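Local coordinates for protein sifA (Salmonella typhimurium, PDB 3CXB), which acts inside host cells as a secreted effector that interacts with host PLEKHM2 and is required for endosomal tubulation and formation of Salmonella-induced filaments, at residues Asn107-Arg111 / Glu122-Asn126; Pro60-Thr66 / Gln114-Phe119. All blocks are in the same frame, centred on the assembly; numbering follows the deposited sequence.

Interaction 1. Residues Asn107-Arg111 / Glu122-Asn126; sequences NELLR and EVMGN
R111 sends CG away from its own N (chi1 -177°) and stays extended as far as NE, which lays it alongside E122, whose CG is anti to the carbonyl carbon instead. The two side chains point the same way from one face of the sheet. OE2 of E122 sits at the edge of the guanidinium, near its plane, in a long salt bridge to R111 NE at 3.6 Å. R111 NH2 turns to E108 and reaches its OE1 at 3.0 Å. E108 OE1 also pairs with R99 on strand 96-101, so three strands share one network of charges, which probably offsets the nearness of the two glutamates.

Behind it the backbones pair: R111 N gives to E122 O at 3.0 Å, and E122 N returns to R111 O at 2.7 Å. On the other face, L110 CD1 meets V123 CG2 at 3.9 Å beneath helix 42-54. Farther along, M124, bent at chi2 and chi3, brings CE back to 3.8 Å from L109 CD2, and its N bonds to L109 O from above the carbonyl plane. A classic bulge sets L109 and L110 opposite the single residue I100 of strand 96-101, and the type I' turn V123-N126 leads into strand 126-132 of this five-stranded antiparallel meander.

Interaction 2. Residues Pro60-Thr66 / Gln114-Phe119; sequences PTRERLT and QNTDTF
R62 and F119 bring the backbones closest, 6.8 Å between their CA atoms, where the first turn of helix 62-75 meets the loop of the 108-114/118-123 hairpin and the strand ends on either side of it. This is helix-on-sheet packing at one end of an antiparallel sheet. CB of R62 lies over one face of the F119 ring, 3.7 Å from its centroid and 22° off the normal, a CH-pi contact. Beyond CB the arginine takes CG between its backbone N and carbonyl carbon (chi1 70°) and bends at chi3, which carries the guanidinium past the ring toward the loop; the two planes stand 74° apart. NE pairs with D133, just after strand 126-132, so it has an acid partner while NH1 turns to the loop.

L65 adds apolar cover, its CD1 3.7 Å from F119 CD1. Next to it the extended Q114 crosses T66 at about a right angle and brings NE2 within 3.2 Å of T66 CG2. The hydroxyl of T66 gives its proton to E63 O one turn back, and also bonds to Y158. At the loop, R62 NH1 donates to N115 O at 3.1 Å, the oxygen in the guanidinium plane and the nitrogen nearly in line with the C=O bond.

Interactions 1 and 2 sit at opposite ends of the same hairpin, strands 108-114 and 118-123, with centres 16 Å apart. Along the chain the order is 60-66, 107-111, 114-119, 122-126, so the segments alternate and the contacts cross. Interaction 1 is local, pairing the two strands away from their connecting loop, where 118-123 turns into 126-132. Interaction 2 is long-range and brings the start of helix 62-75 to the 115-117 loop and its flanking strand ends. The segments adjoin in sequence but make no other contact. The hairpin of this five-stranded sheet is thus strand-paired at one end and met by a helix start at the other. The PLEKHM2-interacting region spans nearly the whole chain and singles out neither.

Interaction 1. Residues Asn107-Arg111 / Glu122-Asn126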
ATOM      1  N   ASN A 107      -0.098  -7.345 -28.625  1.00117.56           N
ATOM      2  CA  ASN A 107       0.538  -8.145 -27.577  1.00111.33           C
ATOM      3  C   ASN A 107       0.899  -7.371 -26.296  1.00 98.37           C
ATOM      4  O   ASN A 107       0.474  -6.227 -26.089  1.00100.99           O
ATOM      5  CB  ASN A 107       1.793  -8.853 -28.127  1.00122.10           C
ATOM      6  CG  ASN A 107       1.472  -9.854 -29.240  1.00131.97           C
ATOM      7  OD1 ASN A 107       0.738 -10.826 -29.036  1.00138.84           O
ATOM      8  ND2 ASN A 107       2.034  -9.620 -30.419  1.00139.40           N
ATOM      9  N   GLU A 108       1.690  -8.010 -25.439  1.00 88.63           N
ATOM     10  CA  GLU A 108       2.091  -7.422 -24.170  1.00 77.55           C
ATOM     11  C   GLU A 108       3.582  -7.153 -24.048  1.00 73.12           C
ATOM     12  O   GLU A 108       4.405  -8.046 -24.240  1.00 74.07           O
ATOM     13  CB  GLU A 108       1.664  -8.333 -23.027  1.00 75.27           C
ATOM     14  CG  GLU A 108       0.182  -8.647 -23.007  1.00 68.23           C
ATOM     15  CD  GLU A 108      -0.182  -9.609 -21.901  1.00 62.50           C
ATOM     16  OE1 GLU A 108      -1.386  -9.759 -21.621  1.00 58.70           O
ATOM     17  OE2 GLU A 108       0.738 -10.221 -21.315  1.00 57.45           O
ATOM     18  N   LEU A 109       3.918  -5.911 -23.710  1.00 66.40           N
ATOM     19  CA  LEU A 109       5.301  -5.480 -23.538  1.00 57.13           C
ATOM     20  C   LEU A 109       5.853  -5.887 -22.162  1.00 52.80           C
ATOM     21  O   LEU A 109       7.022  -6.285 -22.026  1.00 50.12           O
ATOM     22  CB  LEU A 109       5.384  -3.962 -23.706  1.00 56.35           C
ATOM     23  CG  LEU A 109       5.127  -3.411 -25.116  1.00 55.08           C
ATOM     24  CD1 LEU A 109       5.252  -1.915 -25.082  1.00 54.26           C
ATOM     25  CD2 LEU A 109       6.122  -4.003 -26.130  1.00 56.61           C
ATOM     26  N   LEU A 110       4.997  -5.789 -21.151  1.00 45.76           N
ATOM     27  CA  LEU A 110       5.356  -6.136 -19.784  1.00 41.16           C
ATOM     28  C   LEU A 110       4.103  -6.655 -19.115  1.00 38.99           C
ATOM     29  O   LEU A 110       3.058  -6.019 -19.152  1.00 39.59           O
ATOM     30  CB  LEU A 110       5.878  -4.898 -19.049  1.00 41.46           C
ATOM     31  CG  LEU A 110       6.352  -5.022 -17.598  1.00 39.87           C
ATOM     32  CD1 LEU A 110       7.648  -5.815 -17.561  1.00 39.46           C
ATOM     33  CD2 LEU A 110       6.560  -3.645 -16.998  1.00 35.73           C
ATOM     34  N   ARG A 111       4.207  -7.820 -18.503  1.00 38.95           N
ATOM     35  CA  ARG A 111       3.059  -8.427 -17.854  1.00 37.72           C
ATOM     36  C   ARG A 111       3.378  -8.740 -16.400  1.00 34.30           C
ATOM     37  O   ARG A 111       4.396  -9.348 -16.106  1.00 33.54           O
ATOM     38  CB  ARG A 111       2.708  -9.717 -18.590  1.00 43.62           C
ATOM     39  CG  ARG A 111       1.481 -10.447 -18.074  1.00 48.57           C
ATOM     40  CD  ARG A 111       1.325 -11.792 -18.789  1.00 54.79           C
ATOM     41  NE  ARG A 111       0.253 -12.590 -18.201  1.00 61.15           N
ATOM     42  CZ  ARG A 111      -1.036 -12.278 -18.284  1.00 63.20           C
ATOM     43  NH1 ARG A 111      -1.950 -13.052 -17.709  1.00 65.91           N
ATOM     44  NH2 ARG A 111      -1.408 -11.203 -18.964  1.00 63.37           N
ATOM     45  N   GLU A 122       6.589 -10.787 -16.770  1.00 46.80           N
ATOM     46  CA  GLU A 122       7.097 -11.163 -18.092  1.00 51.35           C
ATOM     47  C   GLU A 122       7.572  -9.919 -18.852  1.00 50.47           C
ATOM     48  O   GLU A 122       7.009  -8.834 -18.710  1.00 50.73           O
ATOM     49  CB  GLU A 122       6.025 -11.896 -18.891  1.00 57.28           C
ATOM     50  CG  GLU A 122       5.673 -13.255 -18.326  1.00 65.55           C
ATOM     51  CD  GLU A 122       4.515 -13.899 -19.047  1.00 71.62           C
ATOM     52  OE1 GLU A 122       4.631 -14.181 -20.265  1.00 74.02           O
ATOM     53  OE2 GLU A 122       3.477 -14.119 -18.386  1.00 76.98           O
ATOM     54  N   VAL A 123       8.626 -10.074 -19.641  1.00 50.19           N
ATOM     55  CA  VAL A 123       9.174  -8.963 -20.398  1.00 51.37           C
ATOM     56  C   VAL A 123       9.251  -9.379 -21.842  1.00 54.10           C
ATOM     57  O   VAL A 123      10.101 -10.193 -22.209  1.00 55.52           O
ATOM     58  CB  VAL A 123      10.592  -8.605 -19.944  1.00 50.10           C
ATOM     59  CG1 VAL A 123      11.144  -7.511 -20.839  1.00 47.58           C
ATOM     60  CG2 VAL A 123      10.586  -8.151 -18.490  1.00 48.72           C
ATOM     61  N   MET A 124       8.363  -8.809 -22.655  1.00 57.13           N
ATOM     62  CA  MET A 124       8.290  -9.117 -24.083  1.00 57.36           C
ATOM     63  C   MET A 124       7.828 -10.549 -24.269  1.00 55.65           C
ATOM     64  O   MET A 124       8.056 -11.154 -25.312  1.00 55.88           O
ATOM     65  CB  MET A 124       9.657  -8.925 -24.758  1.00 60.53           C
ATOM     66  CG  MET A 124      10.248  -7.505 -24.653  1.00 64.47           C
ATOM     67  SD  MET A 124       9.082  -6.193 -25.111  1.00 66.10           S
ATOM     68  CE  MET A 124       8.644  -6.747 -26.784  1.00 69.71           C
ATOM     69  N   GLY A 125       7.180 -11.086 -23.239  1.00 56.13           N
ATOM     70  CA  GLY A 125       6.676 -12.446 -23.285  1.00 53.40           C
ATOM     71  C   GLY A 125       7.571 -13.410 -22.539  1.00 52.92           C
ATOM     72  O   GLY A 125       7.226 -14.574 -22.410  1.00 55.58           O
ATOM     73  N   ASN A 126       8.711 -12.937 -22.043  1.00 49.44           N
ATOM     74  CA  ASN A 126       9.657 -13.789 -21.314  1.00 46.60           C
ATOM     75  C   ASN A 126       9.400 -13.790 -19.809  1.00 44.60           C
ATOM     76  O   ASN A 126       9.240 -12.738 -19.199  1.00 44.13           O
ATOM     77  CB  ASN A 126      11.073 -13.308 -21.591  1.00 45.81           C
ATOM     78  CG  ASN A 126      11.352 -13.206 -23.065  1.00 46.04           C
ATOM     79  OD1 ASN A 126      11.431 -14.221 -23.758  1.00 43.35           O
ATOM     80  ND2 ASN A 126      11.474 -11.977 -23.567  1.00 46.14           N
TER
HETATM   81  O   HOH W   1       5.644  -9.516 -21.587  1.00 34.22           O

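Interaction 2. Residues Pro60-Thr66 / Gln114-Phe119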
ATOM      1  N   PRO A  60      11.740  -7.223  -6.573  1.00 34.09           N
ATOM      2  CA  PRO A  60      11.009  -6.358  -5.651  1.00 32.63           C
ATOM      3  C   PRO A  60       9.889  -7.108  -4.946  1.00 33.11           C
ATOM      4  O   PRO A  60       9.476  -8.189  -5.371  1.00 30.72           O
ATOM      5  CB  PRO A  60      10.439  -5.300  -6.571  1.00 34.81           C
ATOM      6  CG  PRO A  60      10.058  -6.156  -7.799  1.00 35.65           C
ATOM      7  CD  PRO A  60      11.302  -7.019  -7.965  1.00 32.59           C
ATOM      8  N   THR A  61       9.400  -6.505  -3.874  1.00 35.44           N
ATOM      9  CA  THR A  61       8.301  -7.057  -3.109  1.00 40.35           C
ATOM     10  C   THR A  61       7.098  -6.901  -4.013  1.00 42.55           C
ATOM     11  O   THR A  61       7.147  -6.120  -4.970  1.00 42.50           O
ATOM     12  CB  THR A  61       8.086  -6.228  -1.846  1.00 42.95           C
ATOM     13  OG1 THR A  61       9.282  -6.290  -1.058  1.00 42.74           O
ATOM     14  CG2 THR A  61       6.905  -6.771  -1.024  1.00 48.11           C
ATOM     15  N   ARG A  62       6.016  -7.624  -3.764  1.00 41.93           N
ATOM     16  CA  ARG A  62       4.880  -7.415  -4.646  1.00 42.28           C
ATOM     17  C   ARG A  62       4.366  -5.982  -4.462  1.00 41.38           C
ATOM     18  O   ARG A  62       4.050  -5.294  -5.439  1.00 43.17           O
ATOM     19  CB  ARG A  62       3.758  -8.430  -4.391  1.00 42.52           C
ATOM     20  CG  ARG A  62       3.001  -8.285  -3.100  1.00 43.30           C
ATOM     21  CD  ARG A  62       1.676  -9.036  -3.195  1.00 45.57           C
ATOM     22  NE  ARG A  62       1.845 -10.486  -3.181  1.00 45.81           N
ATOM     23  CZ  ARG A  62       0.968 -11.354  -3.681  1.00 45.51           C
ATOM     24  NH1 ARG A  62      -0.152 -10.924  -4.254  1.00 44.36           N
ATOM     25  NH2 ARG A  62       1.210 -12.658  -3.595  1.00 44.96           N
ATOM     26  N   GLU A  63       4.305  -5.509  -3.220  1.00 38.93           N
ATOM     27  CA  GLU A  63       3.814  -4.165  -3.017  1.00 37.91           C
ATOM     28  C   GLU A  63       4.679  -3.199  -3.808  1.00 35.13           C
ATOM     29  O   GLU A  63       4.164  -2.377  -4.564  1.00 36.59           O
ATOM     30  CB  GLU A  63       3.809  -3.811  -1.537  1.00 41.85           C
ATOM     31  CG  GLU A  63       3.284  -2.410  -1.201  1.00 50.08           C
ATOM     32  CD  GLU A  63       1.795  -2.192  -1.519  1.00 54.42           C
ATOM     33  OE1 GLU A  63       1.111  -1.505  -0.721  1.00 53.38           O
ATOM     34  OE2 GLU A  63       1.308  -2.682  -2.569  1.00 57.18           O
ATOM     35  N   ARG A  64       5.996  -3.321  -3.674  1.00 33.58           N
ATOM     36  CA  ARG A  64       6.912  -2.429  -4.397  1.00 30.90           C
ATOM     37  C   ARG A  64       6.755  -2.636  -5.912  1.00 29.31           C
ATOM     38  O   ARG A  64       6.978  -1.717  -6.715  1.00 22.67           O
ATOM     39  CB  ARG A  64       8.348  -2.693  -3.952  1.00 28.82           C
ATOM     40  CG  ARG A  64       9.408  -1.861  -4.653  1.00 24.97           C
ATOM     41  CD  ARG A  64       9.157  -0.380  -4.480  1.00 25.37           C
ATOM     42  NE  ARG A  64      10.110   0.425  -5.246  1.00 22.91           N
ATOM     43  CZ  ARG A  64       9.853   1.653  -5.686  1.00 21.25           C
ATOM     44  NH1 ARG A  64      10.770   2.322  -6.373  1.00  9.61           N
ATOM     45  NH2 ARG A  64       8.667   2.204  -5.441  1.00 21.27           N
ATOM     46  N   LEU A  65       6.377  -3.854  -6.295  1.00 28.02           N
ATOM     47  CA  LEU A  65       6.141  -4.168  -7.700  1.00 27.14           C
ATOM     48  C   LEU A  65       5.022  -3.273  -8.215  1.00 24.55           C
ATOM     49  O   LEU A  65       5.197  -2.583  -9.214  1.00 25.34           O
ATOM     50  CB  LEU A  65       5.684  -5.616  -7.884  1.00 23.06           C
ATOM     51  CG  LEU A  65       6.174  -6.335  -9.148  1.00 21.89           C
ATOM     52  CD1 LEU A  65       5.453  -7.633  -9.280  1.00 21.31           C
ATOM     53  CD2 LEU A  65       5.977  -5.512 -10.368  1.00 20.54           C
ATOM     54  N   THR A  66       3.872  -3.287  -7.545  1.00 24.77           N
ATOM     55  CA  THR A  66       2.755  -2.461  -8.004  1.00 29.06           C
ATOM     56  C   THR A  66       3.092  -0.977  -8.028  1.00 30.39           C
ATOM     57  O   THR A  66       2.690  -0.273  -8.969  1.00 29.66           O
ATOM     58  CB  THR A  66       1.489  -2.649  -7.153  1.00 33.20           C
ATOM     59  OG1 THR A  66       1.688  -2.040  -5.870  1.00 43.17           O
ATOM     60  CG2 THR A  66       1.187  -4.137  -6.958  1.00 31.82           C
ATOM     61  N   GLN A 114      -0.492 -11.206 -10.257  1.00 38.18           N
ATOM     62  CA  GLN A 114      -0.388 -11.386  -8.821  1.00 40.31           C
ATOM     63  C   GLN A 114      -1.535 -12.263  -8.367  1.00 41.32           C
ATOM     64  O   GLN A 114      -2.706 -11.895  -8.452  1.00 40.17           O
ATOM     65  CB  GLN A 114      -0.421 -10.037  -8.082  1.00 38.79           C
ATOM     66  CG  GLN A 114       0.428  -8.938  -8.720  1.00 38.58           C
ATOM     67  CD  GLN A 114       0.697  -7.766  -7.783  1.00 38.82           C
ATOM     68  OE1 GLN A 114      -0.079  -7.476  -6.855  1.00 40.27           O
ATOM     69  NE2 GLN A 114       1.795  -7.077  -8.031  1.00 35.08           N
ATOM     70  N   ASN A 115      -1.174 -13.443  -7.899  1.00 44.01           N
ATOM     71  CA  ASN A 115      -2.132 -14.411  -7.419  1.00 47.81           C
ATOM     72  C   ASN A 115      -2.158 -14.311  -5.908  1.00 50.61           C
ATOM     73  O   ASN A 115      -1.647 -13.354  -5.339  1.00 52.34           O
ATOM     74  CB  ASN A 115      -1.698 -15.804  -7.870  1.00 47.10           C
ATOM     75  CG  ASN A 115      -1.517 -15.889  -9.368  1.00 46.05           C
ATOM     76  OD1 ASN A 115      -2.469 -15.744 -10.124  1.00 47.65           O
ATOM     77  ND2 ASN A 115      -0.290 -16.108  -9.806  1.00 48.35           N
ATOM     78  N   THR A 116      -2.740 -15.312  -5.267  1.00 55.16           N
ATOM     79  CA  THR A 116      -2.855 -15.347  -3.814  1.00 59.01           C
ATOM     80  C   THR A 116      -1.567 -15.554  -3.031  1.00 58.43           C
ATOM     81  O   THR A 116      -1.425 -15.045  -1.923  1.00 60.41           O
ATOM     82  CB  THR A 116      -3.823 -16.448  -3.391  1.00 63.76           C
ATOM     83  OG1 THR A 116      -3.437 -17.681  -4.021  1.00 63.72           O
ATOM     84  CG2 THR A 116      -5.248 -16.093  -3.805  1.00 63.42           C
ATOM     85  N   ASP A 117      -0.633 -16.303  -3.604  1.00 58.06           N
ATOM     86  CA  ASP A 117       0.620 -16.597  -2.919  1.00 56.75           C
ATOM     87  C   ASP A 117       1.892 -16.238  -3.663  1.00 51.79           C
ATOM     88  O   ASP A 117       2.971 -16.241  -3.083  1.00 48.44           O
ATOM     89  CB  ASP A 117       0.674 -18.078  -2.583  1.00 60.22           C
ATOM     90  CG  ASP A 117       0.770 -18.321  -1.116  1.00 63.85           C
ATOM     91  OD1 ASP A 117       0.671 -19.500  -0.712  1.00 66.27           O
ATOM     92  OD2 ASP A 117       0.947 -17.325  -0.373  1.00 66.14           O
ATOM     93  N   THR A 118       1.765 -15.933  -4.947  1.00 46.71           N
ATOM     94  CA  THR A 118       2.929 -15.606  -5.753  1.00 43.89           C
ATOM     95  C   THR A 118       2.620 -14.456  -6.683  1.00 39.50           C
ATOM     96  O   THR A 118       1.496 -13.987  -6.758  1.00 39.61           O
ATOM     97  CB  THR A 118       3.322 -16.787  -6.626  1.00 39.35           C
ATOM     98  OG1 THR A 118       2.426 -16.866  -7.745  1.00 35.73           O
ATOM     99  CG2 THR A 118       3.233 -18.080  -5.821  1.00 41.28           C
ATOM    100  N   PHE A 119       3.639 -13.999  -7.383  1.00 36.95           N
ATOM    101  CA  PHE A 119       3.468 -12.945  -8.353  1.00 35.32           C
ATOM    102  C   PHE A 119       4.604 -13.100  -9.345  1.00 35.75           C
ATOM    103  O   PHE A 119       5.718 -13.487  -8.970  1.00 37.69           O
ATOM    104  CB  PHE A 119       3.488 -11.587  -7.665  1.00 32.48           C
ATOM    105  CG  PHE A 119       4.677 -11.352  -6.800  1.00 27.41           C
ATOM    106  CD1 PHE A 119       5.834 -10.797  -7.330  1.00 26.35           C
ATOM    107  CD2 PHE A 119       4.618 -11.612  -5.439  1.00 27.21           C
ATOM    108  CE1 PHE A 119       6.936 -10.485  -6.511  1.00 23.72           C
ATOM    109  CE2 PHE A 119       5.710 -11.308  -4.616  1.00 27.43           C
ATOM    110  CZ  PHE A 119       6.879 -10.736  -5.167  1.00 23.75           C
TER
HETATM  111  O   HOH W   2      -2.137  -9.170  -4.904  1.00 60.93           O